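Local coordinates for protein sugar kinase MJ0406 (PDB 2C4E) that catalyses the transfer of a phosphoryl group from ATP to nucleosides, using magnesium or manganese, with highest activity for inosine, guanosine and cytidine, and belongs to the ribokinase family, at residues 211-215 / 249-253. Residues are numbered along the deposited sequence; the frame is centred on the assembly and turned at random.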
ATOM      1  N   LEU A 211       1.633  19.872 -31.143  1.00 20.81           N
ATOM      2  CA  LEU A 211       1.098  18.635 -30.645  1.00 21.10           C
ATOM      3  C   LEU A 211       2.238  17.633 -30.702  1.00 21.00           C
ATOM      4  O   LEU A 211       2.811  17.414 -31.761  1.00 20.24           O
ATOM      5  CB  LEU A 211      -0.033  18.159 -31.572  1.00 21.60           C
ATOM      6  CG  LEU A 211      -0.438  16.693 -31.464  1.00 22.47           C
ATOM      7  CD1 LEU A 211      -1.008  16.427 -30.087  1.00 22.84           C
ATOM      8  CD2 LEU A 211      -1.444  16.342 -32.565  1.00 22.67           C
ATOM      9  N   ILE A 212       2.560  17.036 -29.567  1.00 20.19           N
ATOM     10  CA  ILE A 212       3.664  16.119 -29.447  1.00 20.50           C
ATOM     11  C   ILE A 212       3.096  14.773 -29.036  1.00 20.88           C
ATOM     12  O   ILE A 212       2.536  14.612 -27.944  1.00 21.18           O
ATOM     13  CB  ILE A 212       4.685  16.602 -28.409  1.00 20.22           C
ATOM     14  CG1 ILE A 212       5.182  18.023 -28.757  1.00 20.75           C
ATOM     15  CG2 ILE A 212       5.836  15.589 -28.345  1.00 20.96           C
ATOM     16  CD1 ILE A 212       4.454  19.140 -28.016  1.00 22.19           C
ATOM     17  N   VAL A 213       3.192  13.822 -29.945  1.00 20.88           N
ATOM     18  CA  VAL A 213       2.722  12.475 -29.699  1.00 21.39           C
ATOM     19  C   VAL A 213       3.926  11.584 -29.451  1.00 22.34           C
ATOM     20  O   VAL A 213       4.773  11.398 -30.324  1.00 20.98           O
ATOM     21  CB  VAL A 213       1.880  11.937 -30.877  1.00 21.12           C
ATOM     22  CG1 VAL A 213       1.431  10.510 -30.603  1.00 21.21           C
ATOM     23  CG2 VAL A 213       0.685  12.851 -31.151  1.00 21.14           C
ATOM     24  N   THR A 214       3.996  11.052 -28.246  1.00 23.18           N
ATOM     25  CA  THR A 214       5.093  10.201 -27.853  1.00 25.37           C
ATOM     26  C   THR A 214       4.690   8.744 -27.998  1.00 26.74           C
ATOM     27  O   THR A 214       3.559   8.356 -27.683  1.00 27.28           O
ATOM     28  CB  THR A 214       5.505  10.537 -26.406  1.00 25.17           C
ATOM     29  OG1 THR A 214       4.337  10.532 -25.570  1.00 26.58           O
ATOM     30  CG2 THR A 214       5.989  11.957 -26.308  1.00 26.04           C
ATOM     31  N   LYS A 215       5.628   7.952 -28.508  1.00 27.84           N
ATOM     32  CA  LYS A 215       5.417   6.544 -28.817  1.00 29.19           C
ATOM     33  C   LYS A 215       6.488   5.669 -28.143  1.00 29.83           C
ATOM     34  O   LYS A 215       6.739   4.556 -28.572  1.00 30.32           O
ATOM     35  CB  LYS A 215       5.436   6.341 -30.337  1.00 29.32           C
ATOM     36  CG  LYS A 215       4.608   7.348 -31.130  1.00 29.61           C
ATOM     37  CD  LYS A 215       4.804   7.174 -32.628  1.00 30.95           C
ATOM     38  CE  LYS A 215       3.986   8.181 -33.420  0.20 30.71           C
ATOM     39  NZ  LYS A 215       4.409   8.242 -34.845  0.20 30.61           N
ATOM     40  N   TYR A 249      10.831  13.073 -20.661  1.00 21.46           N
ATOM     41  CA  TYR A 249      10.789  13.588 -22.022  1.00 21.36           C
ATOM     42  C   TYR A 249      10.217  14.998 -22.006  1.00 20.87           C
ATOM     43  O   TYR A 249      10.720  15.872 -22.672  1.00 20.75           O
ATOM     44  CB  TYR A 249       9.907  12.716 -22.912  1.00 20.93           C
ATOM     45  CG  TYR A 249       9.790  13.194 -24.353  1.00 21.05           C
ATOM     46  CD1 TYR A 249      10.521  12.573 -25.375  1.00 19.85           C
ATOM     47  CD2 TYR A 249       8.935  14.237 -24.706  1.00 20.92           C
ATOM     48  CE1 TYR A 249      10.428  13.002 -26.683  1.00 20.47           C
ATOM     49  CE2 TYR A 249       8.830  14.668 -26.040  1.00 20.69           C
ATOM     50  CZ  TYR A 249       9.574  14.034 -27.018  1.00 21.43           C
ATOM     51  OH  TYR A 249       9.473  14.446 -28.339  1.00 19.81           O
ATOM     52  N   ARG A 250       9.120  15.194 -21.278  1.00 21.35           N
ATOM     53  CA  ARG A 250       8.528  16.516 -21.147  1.00 21.67           C
ATOM     54  C   ARG A 250       9.486  17.495 -20.457  1.00 21.27           C
ATOM     55  O   ARG A 250       9.631  18.621 -20.914  1.00 20.63           O
ATOM     56  CB  ARG A 250       7.166  16.429 -20.446  1.00 22.53           C
ATOM     57  CG  ARG A 250       6.082  15.823 -21.349  1.00 24.47           C
ATOM     58  CD  ARG A 250       5.410  14.617 -20.780  1.00 27.34           C
ATOM     59  NE  ARG A 250       4.408  14.015 -21.661  1.00 28.26           N
ATOM     60  CZ  ARG A 250       4.597  12.959 -22.444  1.00 27.31           C
ATOM     61  NH1 ARG A 250       5.780  12.363 -22.533  1.00 25.55           N
ATOM     62  NH2 ARG A 250       3.582  12.495 -23.171  1.00 29.46           N
ATOM     63  N   ALA A 251      10.171  17.051 -19.407  1.00 20.67           N
ATOM     64  CA  ALA A 251      11.171  17.866 -18.730  1.00 21.40           C
ATOM     65  C   ALA A 251      12.249  18.335 -19.699  1.00 20.83           C
ATOM     66  O   ALA A 251      12.596  19.513 -19.727  1.00 21.27           O
ATOM     67  CB  ALA A 251      11.787  17.103 -17.554  1.00 21.28           C
ATOM     68  N   GLY A 252      12.755  17.421 -20.519  1.00 20.76           N
ATOM     69  CA  GLY A 252      13.787  17.747 -21.485  1.00 20.61           C
ATOM     70  C   GLY A 252      13.287  18.684 -22.565  1.00 20.35           C
ATOM     71  O   GLY A 252      13.961  19.663 -22.907  1.00 19.73           O
ATOM     72  N   PHE A 253      12.097  18.386 -23.092  1.00 19.94           N
ATOM     73  CA  PHE A 253      11.509  19.163 -24.179  1.00 19.78           C
ATOM     74  C   PHE A 253      11.301  20.617 -23.751  1.00 20.13           C
ATOM     75  O   PHE A 253      11.676  21.541 -24.437  1.00 19.94           O
ATOM     76  CB  PHE A 253      10.176  18.541 -24.579  1.00 20.55           C
ATOM     77  CG  PHE A 253       9.596  19.096 -25.842  1.00 21.28           C
ATOM     78  CD1 PHE A 253       9.642  18.352 -27.007  1.00 22.51           C
ATOM     79  CD2 PHE A 253       8.976  20.338 -25.866  1.00 22.44           C
ATOM     80  CE1 PHE A 253       9.124  18.850 -28.176  1.00 23.10           C
ATOM     81  CE2 PHE A 253       8.450  20.835 -27.050  1.00 23.29           C
ATOM     82  CZ  PHE A 253       8.522  20.066 -28.203  1.00 21.89           C
TER
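Ile212 meets two aromatic rings of helix 245-258 and shares its branches between them: Ile212 CG1 lies 4.0 Å from CZ of Phe253, while CG2 rests 3.9 Å from CE2 of Tyr249. With chi1 at -56°, CG1 lies beside the backbone N, which leaves CG2 anti to it. Val213 points away from the helix, as expected from the alternation of side chains in a strand, and Thr214 faces it again. There the two branches of one small side chain do different work. Thr214 CG2 sits over a face of the Tyr249 ring, 4.1 Å from its centroid, in a CH-pi contact; Thr214 OG1 accepts a hydrogen bond of 3.2 Å from Arg250 NH2, delivered close to the guanidinium plane. Bent at chi2 (123°), the arginine chain turns this edge toward the strand. The same NH2 also makes a salt bridge with Asp160, and Thr214 OG1 is hydrogen-bonded to OD1 of Asn186, an ATP-binding residue. The network thus ties an ATP-binding threonine to Arg250, the inferred transition-state stabiliser. Tyr249 OH is hydrogen-bonded to Ser220 OG. In the ribokinase fold, strand 210-214 runs between parallel strand 182-186 and antiparallel strand 220-223; helix 245-258 packs on one face of this sheet, helix 187-197 touches Leu211 and Val213, and Phe253 also reaches helix 263-277.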